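Local coordinates for protein CT_858 (Chlamydia trachomatis, PDB 3DOR) that probably acts as a secreted serine-type endopeptidase of the S41 kind, found as a dimer in its mature form, at residues A23-K28 and L32-V37; G514-A517 and A523-E526; Q9-L14 and A63-G68. All blocks are in the same frame, centred on the assembly; numbering follows the deposited sequence.

Interaction 1 of 3, residues A23-K28 and L32-V37; sequences APKTWK and LGWDLV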
ATOM      1  N   ALA B  23      -0.779   6.990 -19.084  1.00 28.24           N
ATOM      2  CA  ALA B  23      -1.516   7.976 -19.864  1.00 28.44           C
ATOM      3  C   ALA B  23      -0.724   8.831 -20.839  1.00 29.06           C
ATOM      4  O   ALA B  23      -1.201   9.118 -21.928  1.00 29.11           O
ATOM      5  CB  ALA B  23      -2.324   8.877 -18.929  1.00 27.44           C
ATOM      6  N   PRO B  24       0.486   9.263 -20.463  1.00 30.52           N
ATOM      7  CA  PRO B  24       1.257  10.099 -21.396  1.00 32.43           C
ATOM      8  C   PRO B  24       1.930   9.407 -22.579  1.00 33.08           C
ATOM      9  O   PRO B  24       2.696  10.033 -23.311  1.00 31.50           O
ATOM     10  CB  PRO B  24       2.261  10.812 -20.486  1.00 31.87           C
ATOM     11  CG  PRO B  24       2.395   9.915 -19.329  1.00 34.00           C
ATOM     12  CD  PRO B  24       1.042   9.314 -19.101  1.00 29.58           C
ATOM     13  N   LYS B  25       1.630   8.127 -22.771  1.00 32.90           N
ATOM     14  CA  LYS B  25       2.209   7.351 -23.870  1.00 33.65           C
ATOM     15  C   LYS B  25       2.090   8.055 -25.234  1.00 32.90           C
ATOM     16  O   LYS B  25       3.089   8.266 -25.924  1.00 32.63           O
ATOM     17  CB  LYS B  25       1.547   5.964 -23.922  1.00 34.67           C
ATOM     18  CG  LYS B  25       1.927   5.092 -25.109  1.00 36.47           C
ATOM     19  CD  LYS B  25       1.628   3.621 -24.816  1.00 38.71           C
ATOM     20  CE  LYS B  25       1.100   2.878 -26.044  1.00 42.69           C
ATOM     21  NZ  LYS B  25       1.985   2.951 -27.236  1.00 40.21           N
ATOM     22  N   THR B  26       0.875   8.424 -25.612  1.00 32.26           N
ATOM     23  CA  THR B  26       0.657   9.091 -26.887  1.00 33.13           C
ATOM     24  C   THR B  26       1.433  10.407 -26.981  1.00 33.42           C
ATOM     25  O   THR B  26       1.878  10.807 -28.053  1.00 34.71           O
ATOM     26  CB  THR B  26      -0.836   9.375 -27.093  1.00 33.39           C
ATOM     27  OG1 THR B  26      -1.585   8.191 -26.793  1.00 36.39           O
ATOM     28  CG2 THR B  26      -1.110   9.774 -28.538  1.00 35.34           C
ATOM     29  N   TRP B  27       1.588  11.079 -25.849  1.00 30.69           N
ATOM     30  CA  TRP B  27       2.308  12.343 -25.812  1.00 29.48           C
ATOM     31  C   TRP B  27       3.809  12.151 -26.021  1.00 29.46           C
ATOM     32  O   TRP B  27       4.447  12.928 -26.729  1.00 29.45           O
ATOM     33  CB  TRP B  27       2.048  13.048 -24.475  1.00 26.68           C
ATOM     34  CG  TRP B  27       2.998  14.151 -24.191  1.00 27.23           C
ATOM     35  CD1 TRP B  27       4.132  14.083 -23.438  1.00 25.51           C
ATOM     36  CD2 TRP B  27       2.920  15.492 -24.684  1.00 27.05           C
ATOM     37  NE1 TRP B  27       4.767  15.302 -23.428  1.00 27.20           N
ATOM     38  CE2 TRP B  27       4.044  16.186 -24.185  1.00 26.90           C
ATOM     39  CE3 TRP B  27       2.007  16.177 -25.497  1.00 28.23           C
ATOM     40  CZ2 TRP B  27       4.285  17.532 -24.475  1.00 25.89           C
ATOM     41  CZ3 TRP B  27       2.248  17.520 -25.786  1.00 28.44           C
ATOM     42  CH2 TRP B  27       3.380  18.181 -25.272  1.00 25.10           C
ATOM     43  N   LYS B  28       4.372  11.117 -25.405  1.00 29.81           N
ATOM     44  CA  LYS B  28       5.798  10.836 -25.534  1.00 30.52           C
ATOM     45  C   LYS B  28       6.179  10.449 -26.967  1.00 33.21           C
ATOM     46  O   LYS B  28       7.255  10.804 -27.460  1.00 31.13           O
ATOM     47  CB  LYS B  28       6.186   9.718 -24.566  1.00 29.31           C
ATOM     48  CG  LYS B  28       5.824  10.022 -23.105  1.00 30.78           C
ATOM     49  CD  LYS B  28       6.549  11.271 -22.590  1.00 28.85           C
ATOM     50  CE  LYS B  28       6.195  11.564 -21.136  1.00 28.42           C
ATOM     51  NZ  LYS B  28       6.987  12.705 -20.592  1.00 30.46           N
ATOM     52  N   LEU B  32       8.607  13.186 -28.009  1.00 30.60           N
ATOM     53  CA  LEU B  32       9.953  12.620 -28.052  1.00 31.15           C
ATOM     54  C   LEU B  32      10.237  11.748 -29.283  1.00 33.23           C
ATOM     55  O   LEU B  32      11.394  11.457 -29.574  1.00 32.54           O
ATOM     56  CB  LEU B  32      10.200  11.757 -26.816  1.00 30.31           C
ATOM     57  CG  LEU B  32       9.987  12.348 -25.422  1.00 29.45           C
ATOM     58  CD1 LEU B  32      10.220  11.256 -24.394  1.00 26.55           C
ATOM     59  CD2 LEU B  32      10.945  13.510 -25.189  1.00 28.12           C
ATOM     60  N   GLY B  33       9.196  11.330 -29.998  1.00 35.10           N
ATOM     61  CA  GLY B  33       9.412  10.456 -31.140  1.00 36.68           C
ATOM     62  C   GLY B  33       9.741   9.096 -30.547  1.00 37.59           C
ATOM     63  O   GLY B  33      10.349   8.223 -31.177  1.00 36.44           O
ATOM     64  N   TRP B  34       9.325   8.934 -29.295  1.00 35.73           N
ATOM     65  CA  TRP B  34       9.540   7.721 -28.532  1.00 34.72           C
ATOM     66  C   TRP B  34       8.622   6.591 -28.998  1.00 36.06           C
ATOM     67  O   TRP B  34       7.500   6.837 -29.446  1.00 37.80           O
ATOM     68  CB  TRP B  34       9.285   8.032 -27.056  1.00 34.13           C
ATOM     69  CG  TRP B  34       9.164   6.849 -26.164  1.00 31.57           C
ATOM     70  CD1 TRP B  34      10.172   6.194 -25.521  1.00 31.90           C
ATOM     71  CD2 TRP B  34       7.947   6.196 -25.782  1.00 31.68           C
ATOM     72  NE1 TRP B  34       9.656   5.171 -24.754  1.00 32.95           N
ATOM     73  CE2 TRP B  34       8.295   5.149 -24.900  1.00 32.29           C
ATOM     74  CE3 TRP B  34       6.598   6.392 -26.103  1.00 32.74           C
ATOM     75  CZ2 TRP B  34       7.335   4.303 -24.327  1.00 30.38           C
ATOM     76  CZ3 TRP B  34       5.642   5.548 -25.531  1.00 31.67           C
ATOM     77  CH2 TRP B  34       6.020   4.517 -24.655  1.00 31.04           C
ATOM     78  N   ASP B  35       9.104   5.356 -28.894  1.00 36.13           N
ATOM     79  CA  ASP B  35       8.321   4.184 -29.280  1.00 37.77           C
ATOM     80  C   ASP B  35       8.548   3.087 -28.256  1.00 37.64           C
ATOM     81  O   ASP B  35       9.677   2.636 -28.050  1.00 37.32           O
ATOM     82  CB  ASP B  35       8.723   3.655 -30.658  1.00 40.48           C
ATOM     83  CG  ASP B  35       7.929   2.414 -31.052  1.00 41.36           C
ATOM     84  OD1 ASP B  35       6.734   2.552 -31.400  1.00 39.91           O
ATOM     85  OD2 ASP B  35       8.491   1.300 -30.987  1.00 43.69           O
ATOM     86  N   LEU B  36       7.461   2.649 -27.633  1.00 37.93           N
ATOM     87  CA  LEU B  36       7.515   1.624 -26.603  1.00 38.60           C
ATOM     88  C   LEU B  36       8.214   0.320 -26.994  1.00 39.47           C
ATOM     89  O   LEU B  36       9.216  -0.055 -26.390  1.00 39.36           O
ATOM     90  CB  LEU B  36       6.097   1.328 -26.105  1.00 37.39           C
ATOM     91  CG  LEU B  36       5.976   0.260 -25.011  1.00 38.55           C
ATOM     92  CD1 LEU B  36       7.045   0.450 -23.935  1.00 38.15           C
ATOM     93  CD2 LEU B  36       4.591   0.337 -24.407  1.00 37.44           C
ATOM     94  N   VAL B  37       7.686  -0.372 -27.995  1.00 41.55           N
ATOM     95  CA  VAL B  37       8.273  -1.636 -28.434  1.00 42.82           C
ATOM     96  C   VAL B  37       9.763  -1.494 -28.725  1.00 42.61           C
ATOM     97  O   VAL B  37      10.578  -2.270 -28.233  1.00 42.23           O
ATOM     98  CB  VAL B  37       7.560  -2.170 -29.700  1.00 43.97           C
ATOM     99  CG1 VAL B  37       8.196  -3.482 -30.147  1.00 45.72           C
ATOM    100  CG2 VAL B  37       6.081  -2.369 -29.414  1.00 44.23           C
TER

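Interaction 2 of 3, residues G514-A517 and A523-E526; sequences GSLA and AFIE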
ATOM      1  N   GLY B 514      -0.772   8.400 -14.463  1.00 26.77           N
ATOM      2  CA  GLY B 514      -2.080   7.929 -14.881  1.00 25.67           C
ATOM      3  C   GLY B 514      -3.001   8.896 -15.595  1.00 27.06           C
ATOM      4  O   GLY B 514      -4.165   8.565 -15.846  1.00 26.62           O
ATOM      5  N   SER B 515      -2.508  10.085 -15.927  1.00 26.66           N
ATOM      6  CA  SER B 515      -3.343  11.054 -16.627  1.00 26.14           C
ATOM      7  C   SER B 515      -2.520  12.131 -17.313  1.00 27.09           C
ATOM      8  O   SER B 515      -1.320  12.257 -17.077  1.00 27.42           O
ATOM      9  CB  SER B 515      -4.285  11.737 -15.644  1.00 26.81           C
ATOM     10  OG  SER B 515      -3.548  12.643 -14.843  1.00 27.91           O
ATOM     11  N   LEU B 516      -3.177  12.891 -18.183  1.00 27.15           N
ATOM     12  CA  LEU B 516      -2.540  14.007 -18.871  1.00 28.72           C
ATOM     13  C   LEU B 516      -3.421  15.224 -18.642  1.00 28.60           C
ATOM     14  O   LEU B 516      -4.560  15.269 -19.102  1.00 31.84           O
ATOM     15  CB  LEU B 516      -2.427  13.766 -20.377  1.00 28.20           C
ATOM     16  CG  LEU B 516      -1.204  13.047 -20.934  1.00 32.13           C
ATOM     17  CD1 LEU B 516      -1.294  13.055 -22.458  1.00 32.60           C
ATOM     18  CD2 LEU B 516       0.082  13.735 -20.474  1.00 31.15           C
ATOM     19  N   ALA B 517      -2.903  16.201 -17.914  1.00 29.04           N
ATOM     20  CA  ALA B 517      -3.663  17.415 -17.658  1.00 29.03           C
ATOM     21  C   ALA B 517      -3.699  18.267 -18.920  1.00 29.40           C
ATOM     22  O   ALA B 517      -2.730  18.296 -19.694  1.00 26.12           O
ATOM     23  CB  ALA B 517      -3.025  18.197 -16.532  1.00 28.54           C
ATOM     24  N   ALA B 523      -3.499  23.262 -24.269  1.00 32.44           N
ATOM     25  CA  ALA B 523      -2.107  22.841 -24.135  1.00 30.29           C
ATOM     26  C   ALA B 523      -1.945  21.858 -22.977  1.00 29.24           C
ATOM     27  O   ALA B 523      -2.640  21.968 -21.964  1.00 29.88           O
ATOM     28  CB  ALA B 523      -1.207  24.059 -23.914  1.00 29.27           C
ATOM     29  N   PHE B 524      -1.043  20.893 -23.137  1.00 27.67           N
ATOM     30  CA  PHE B 524      -0.768  19.926 -22.081  1.00 28.54           C
ATOM     31  C   PHE B 524       0.286  20.538 -21.149  1.00 29.24           C
ATOM     32  O   PHE B 524       0.878  21.575 -21.472  1.00 27.17           O
ATOM     33  CB  PHE B 524      -0.214  18.615 -22.656  1.00 30.56           C
ATOM     34  CG  PHE B 524      -1.195  17.854 -23.516  1.00 32.26           C
ATOM     35  CD1 PHE B 524      -1.315  18.129 -24.880  1.00 32.19           C
ATOM     36  CD2 PHE B 524      -1.995  16.864 -22.963  1.00 31.43           C
ATOM     37  CE1 PHE B 524      -2.225  17.419 -25.678  1.00 35.12           C
ATOM     38  CE2 PHE B 524      -2.908  16.150 -23.749  1.00 33.84           C
ATOM     39  CZ  PHE B 524      -3.023  16.426 -25.110  1.00 33.47           C
ATOM     40  N   ILE B 525       0.526  19.891 -20.010  1.00 26.66           N
ATOM     41  CA  ILE B 525       1.507  20.375 -19.046  1.00 25.88           C
ATOM     42  C   ILE B 525       2.770  19.521 -19.084  1.00 25.60           C
ATOM     43  O   ILE B 525       3.869  20.031 -18.884  1.00 25.32           O
ATOM     44  CB  ILE B 525       0.936  20.358 -17.595  1.00 29.64           C
ATOM     45  CG1 ILE B 525      -0.321  21.223 -17.522  1.00 28.98           C
ATOM     46  CG2 ILE B 525       1.974  20.895 -16.595  1.00 24.31           C
ATOM     47  CD1 ILE B 525      -0.077  22.647 -17.938  1.00 36.35           C
ATOM     48  N   GLU B 526       2.603  18.225 -19.344  1.00 25.19           N
ATOM     49  CA  GLU B 526       3.721  17.277 -19.404  1.00 25.35           C
ATOM     50  C   GLU B 526       4.893  17.833 -20.213  1.00 24.01           C
ATOM     51  O   GLU B 526       4.705  18.256 -21.351  1.00 24.60           O
ATOM     52  CB  GLU B 526       3.248  15.954 -20.027  1.00 24.45           C
ATOM     53  CG  GLU B 526       4.250  14.808 -19.936  1.00 25.17           C
ATOM     54  CD  GLU B 526       4.558  14.402 -18.503  1.00 26.37           C
ATOM     55  OE1 GLU B 526       3.765  14.743 -17.602  1.00 28.43           O
ATOM     56  OE2 GLU B 526       5.590  13.726 -18.276  1.00 25.04           O
TER
HETATM   57  O   HOH W   1      -0.269  17.197 -19.300  1.00 23.90           O

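Interaction 3 of 3, residues Q9-L14 and A63-G68; sequences QDLSFL and ADFIGG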
ATOM      1  N   GLN B   9      12.223 -10.638 -17.576  1.00 39.09           N
ATOM      2  CA  GLN B   9      10.865 -10.871 -17.099  1.00 40.07           C
ATOM      3  C   GLN B   9      10.275  -9.576 -16.540  1.00 39.36           C
ATOM      4  O   GLN B   9       9.182  -9.158 -16.918  1.00 38.85           O
ATOM      5  CB  GLN B   9      10.868 -11.933 -15.999  1.00 42.55           C
ATOM      6  CG  GLN B   9       9.777 -12.976 -16.135  1.00 47.32           C
ATOM      7  CD  GLN B   9       8.398 -12.368 -16.285  1.00 48.76           C
ATOM      8  OE1 GLN B   9       7.926 -11.645 -15.407  1.00 51.28           O
ATOM      9  NE2 GLN B   9       7.743 -12.659 -17.406  1.00 47.05           N
ATOM     10  N   ASP B  10      11.009  -8.937 -15.639  1.00 37.76           N
ATOM     11  CA  ASP B  10      10.522  -7.710 -15.033  1.00 39.50           C
ATOM     12  C   ASP B  10      10.409  -6.571 -16.043  1.00 39.66           C
ATOM     13  O   ASP B  10       9.508  -5.734 -15.945  1.00 39.46           O
ATOM     14  CB  ASP B  10      11.410  -7.333 -13.840  1.00 38.32           C
ATOM     15  CG  ASP B  10      11.359  -8.381 -12.736  1.00 38.34           C
ATOM     16  OD1 ASP B  10      10.248  -8.872 -12.440  1.00 40.04           O
ATOM     17  OD2 ASP B  10      12.416  -8.715 -12.161  1.00 37.34           O
ATOM     18  N   LEU B  11      11.304  -6.557 -17.026  1.00 39.16           N
ATOM     19  CA  LEU B  11      11.265  -5.531 -18.062  1.00 38.54           C
ATOM     20  C   LEU B  11       9.947  -5.716 -18.802  1.00 37.53           C
ATOM     21  O   LEU B  11       9.211  -4.758 -19.044  1.00 37.81           O
ATOM     22  CB  LEU B  11      12.424  -5.714 -19.051  1.00 39.47           C
ATOM     23  CG  LEU B  11      12.891  -4.530 -19.909  1.00 41.55           C
ATOM     24  CD1 LEU B  11      13.750  -5.059 -21.044  1.00 41.94           C
ATOM     25  CD2 LEU B  11      11.726  -3.753 -20.475  1.00 41.09           C
ATOM     26  N   SER B  12       9.646  -6.964 -19.148  1.00 36.64           N
ATOM     27  CA  SER B  12       8.419  -7.257 -19.875  1.00 36.15           C
ATOM     28  C   SER B  12       7.207  -6.827 -19.065  1.00 34.88           C
ATOM     29  O   SER B  12       6.198  -6.400 -19.624  1.00 34.20           O
ATOM     30  CB  SER B  12       8.319  -8.753 -20.202  1.00 37.48           C
ATOM     31  OG  SER B  12       8.023  -9.515 -19.044  1.00 39.35           O
ATOM     32  N   PHE B  13       7.294  -6.951 -17.745  1.00 35.37           N
ATOM     33  CA  PHE B  13       6.178  -6.534 -16.911  1.00 34.62           C
ATOM     34  C   PHE B  13       6.030  -5.013 -16.979  1.00 34.25           C
ATOM     35  O   PHE B  13       4.923  -4.494 -17.149  1.00 34.09           O
ATOM     36  CB  PHE B  13       6.383  -6.965 -15.458  1.00 35.35           C
ATOM     37  CG  PHE B  13       5.238  -6.587 -14.556  1.00 35.78           C
ATOM     38  CD1 PHE B  13       3.951  -7.059 -14.813  1.00 35.01           C
ATOM     39  CD2 PHE B  13       5.443  -5.751 -13.463  1.00 36.52           C
ATOM     40  CE1 PHE B  13       2.879  -6.704 -13.992  1.00 36.97           C
ATOM     41  CE2 PHE B  13       4.380  -5.388 -12.631  1.00 37.80           C
ATOM     42  CZ  PHE B  13       3.093  -5.865 -12.895  1.00 37.18           C
ATOM     43  N   LEU B  14       7.145  -4.297 -16.856  1.00 33.42           N
ATOM     44  CA  LEU B  14       7.107  -2.840 -16.922  1.00 33.78           C
ATOM     45  C   LEU B  14       6.547  -2.390 -18.258  1.00 33.85           C
ATOM     46  O   LEU B  14       5.693  -1.513 -18.318  1.00 33.88           O
ATOM     47  CB  LEU B  14       8.501  -2.251 -16.743  1.00 33.20           C
ATOM     48  CG  LEU B  14       9.188  -2.470 -15.403  1.00 33.43           C
ATOM     49  CD1 LEU B  14      10.520  -1.733 -15.437  1.00 33.32           C
ATOM     50  CD2 LEU B  14       8.309  -1.965 -14.253  1.00 31.76           C
ATOM     51  N   ALA B  63      16.165   1.193 -15.176  1.00 31.46           N
ATOM     52  CA  ALA B  63      16.044   2.591 -14.790  1.00 31.61           C
ATOM     53  C   ALA B  63      16.190   3.508 -16.010  1.00 31.93           C
ATOM     54  O   ALA B  63      15.502   4.524 -16.111  1.00 30.70           O
ATOM     55  CB  ALA B  63      17.095   2.931 -13.741  1.00 28.97           C
ATOM     56  N   ASP B  64      17.084   3.149 -16.931  1.00 31.93           N
ATOM     57  CA  ASP B  64      17.289   3.951 -18.137  1.00 33.67           C
ATOM     58  C   ASP B  64      16.097   3.830 -19.064  1.00 32.54           C
ATOM     59  O   ASP B  64      15.738   4.780 -19.752  1.00 34.46           O
ATOM     60  CB  ASP B  64      18.566   3.521 -18.867  1.00 36.07           C
ATOM     61  CG  ASP B  64      19.823   3.932 -18.120  1.00 39.82           C
ATOM     62  OD1 ASP B  64      19.700   4.589 -17.062  1.00 39.52           O
ATOM     63  OD2 ASP B  64      20.933   3.603 -18.586  1.00 43.22           O
ATOM     64  N   PHE B  65      15.487   2.652 -19.076  1.00 32.13           N
ATOM     65  CA  PHE B  65      14.313   2.390 -19.898  1.00 30.64           C
ATOM     66  C   PHE B  65      13.168   3.317 -19.456  1.00 30.51           C
ATOM     67  O   PHE B  65      12.507   3.949 -20.282  1.00 30.62           O
ATOM     68  CB  PHE B  65      13.903   0.923 -19.733  1.00 29.17           C
ATOM     69  CG  PHE B  65      12.607   0.569 -20.399  1.00 28.19           C
ATOM     70  CD1 PHE B  65      12.495   0.576 -21.789  1.00 28.75           C
ATOM     71  CD2 PHE B  65      11.497   0.202 -19.635  1.00 27.67           C
ATOM     72  CE1 PHE B  65      11.291   0.219 -22.413  1.00 26.77           C
ATOM     73  CE2 PHE B  65      10.284  -0.156 -20.242  1.00 24.97           C
ATOM     74  CZ  PHE B  65      10.183  -0.149 -21.634  1.00 27.08           C
ATOM     75  N   ILE B  66      12.927   3.392 -18.151  1.00 30.04           N
ATOM     76  CA  ILE B  66      11.863   4.259 -17.652  1.00 29.57           C
ATOM     77  C   ILE B  66      12.309   5.715 -17.777  1.00 28.75           C
ATOM     78  O   ILE B  66      11.501   6.601 -18.043  1.00 29.70           O
ATOM     79  CB  ILE B  66      11.514   3.941 -16.174  1.00 29.41           C
ATOM     80  CG1 ILE B  66      11.042   2.489 -16.058  1.00 29.80           C
ATOM     81  CG2 ILE B  66      10.418   4.893 -15.668  1.00 28.27           C
ATOM     82  CD1 ILE B  66       9.814   2.173 -16.884  1.00 29.94           C
ATOM     83  N   GLY B  67      13.604   5.956 -17.589  1.00 29.81           N
ATOM     84  CA  GLY B  67      14.117   7.308 -17.711  1.00 28.87           C
ATOM     85  C   GLY B  67      13.916   7.828 -19.125  1.00 30.68           C
ATOM     86  O   GLY B  67      13.882   9.040 -19.352  1.00 29.66           O
ATOM     87  N   GLY B  68      13.774   6.907 -20.080  1.00 29.38           N
ATOM     88  CA  GLY B  68      13.579   7.302 -21.464  1.00 28.03           C
ATOM     89  C   GLY B  68      12.235   7.946 -21.731  1.00 29.24           C
ATOM     90  O   GLY B  68      12.017   8.531 -22.796  1.00 30.00           O
TER

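Interaction 1 of 3, residues A23-K28 and L32-V37
The carbonyl oxygen of Lys-28 receives two backbone amides from the segment 32-37. Leu-32 N supplies the firm, ordinary helical bond, at 2.8 Å from Lys-28 O. Trp-34 N lies 3.3 Å from the same Lys-28 O and adds a weak bond after the chain has turned. Gly-33 makes that turn possible: it leaves helix 25-32 with a positive phi of 74°, a conformation easily reached without a side chain. Trp-34 is thereby folded back over the helix it has just left. Lys-25 CG, placed anti to the backbone N (chi1 173°), lies in the plane of the indole at its edge, 3.8 Å from Trp-34 CZ3. Lys-28 CB approaches obliquely, 3.7 Å from Trp-34 CE3, while Lys-28 CD runs alongside Leu-32 CD1.

Beyond the contact, Lys-25 NZ pairs with Glu-29, and Lys-28 NZ with Glu-526 and the carbonyl of Asn-70. Asp-35, the N-cap of helix 36-48, accepts Gln-38 N through OD2. The chemistry implies a tight helix-to-helix turn in which one carbonyl, Lys-28 O, serves both the last helical turn and, weakly, the chain beyond it, while the lysine methylenes pack against the indole and their ammonium groups reach partners outside the contact.

Interaction 2 of 3, residues G514-A517 and A523-E526
The end of strand 507-518, a member of the antiparallel five-stranded sheet, meets the loop that returns past it towards strand 534-535. The two backbones come near one another at Ala-517 and Phe-524, but a water mediates their polar link. It donates to Ala-517 O at 2.7 Å and accepts from Ile-525 N at 2.9 Å, so the strand's carbonyl and the loop's amide are both satisfied. Phe-524 CA adds a CA-H...O contact to Ala-517 O, at 3.5 Å.

Apolar groups fill in on both flanks of this link. Leu-516 leans on the phenyl ring obliquely, its CD1 3.7 Å from Phe-524 CE2; the ring gets there with CG beside the backbone N (chi1 -66°). The other methyl, Leu-516 CD2, meets Glu-526 CB at 3.9 Å, the two side chains crossing near a right angle. Ala-517 is small enough for Ile-525 CG1 to rest against its CB, and both residues also pack on helix 468-478. Trp-27 of the same chain and, from the second subunit, Leu-206 both touch Leu-516 and Phe-524. Besides its partner Lys-28, the carboxylate of Glu-526 takes a weak bond from Gly-493 N at OE1. A single water thus joins the end of a sheet strand to an irregular loop, both within the S41 peptidase range of the ClpP/crotonase clan.

Interaction 3 of 3, residues Q9-L14 and A63-G68
Ala-63 O accepts the amide of Gly-67 at 2.8 Å, one of the helical bonds that hold Phe-65 and Ile-66 on the face of helix 55-67 turned to helix 2-20. There they meet Leu-11 and Leu-14, which a matching bond from Leu-14 N to Asp-10 O (2.9 Å) helps to keep in helical conformation.

The contact itself is wholly apolar. Leu-11 sets one methyl over a face of the Phe-65 ring: CD2 is 4.0 Å from the ring centroid and 16° off the normal, a CH-pi contact. Within the ring Phe-65 CE2 is the atom nearest that methyl, at 3.9 Å. The leucine's CB does not aim straight at the other helix, but CG anti to the backbone N (chi1 -159°) carries the branch across. Leu-14 CB comes instead to the edge of the phenyl ring, near its plane, so the aromatic meets one leucine flat and the other rim-on. Farther along, the methyl Leu-14 CD1 faces Ile-66 CD1 at 4.2 Å.

Over residues 9-14 and 63-67 the axes run nearly parallel, at 16°, and come no closer than 11.4 Å. That separation suits long, branched or aromatic side chains, which can bridge it. Helix 36-48 lines the same groove, touching Leu-11 through Ser-40, Ala-43 and Gln-44 and Phe-65 through Ser-39; the three pack together as a helical bundle near the N-terminus, probably comparable to the N-terminal helical region of S41 relatives.

Leu-14 also rests on Cys-510 of strand 507-518 and Ile-66 on Val-76 of strand 75-78, so the pair of helices lies against neighbouring strands of one sheet. On helix 2-20 Phe-13 stacks on Phe-13 of the second subunit.

Overall arrangement
Interaction 1 sits between the other two and touches both. Its centre is about 13 Å from that of interaction 2 and about 14 Å from that of interaction 3, whereas the centres of 2 and 3 are about 22 Å apart and their nearest atoms about 9 Å. Towards interaction 2 the joint is polar and aromatic: Lys-28 NZ reaches Glu-526 OE2 at 2.9 Å, and Trp-27 lies against Phe-524. Towards interaction 3 it is packing alone: Leu-36 CD1 lies 3.9 Å from Phe-65 CZ, and Leu-32 CD1 3.6 Å from Gly-68 O. Residues 23-37 thus add a link between the N-terminal helices and the S41 region, besides their direct packing on the sheet. All three contacts lie near the second subunit.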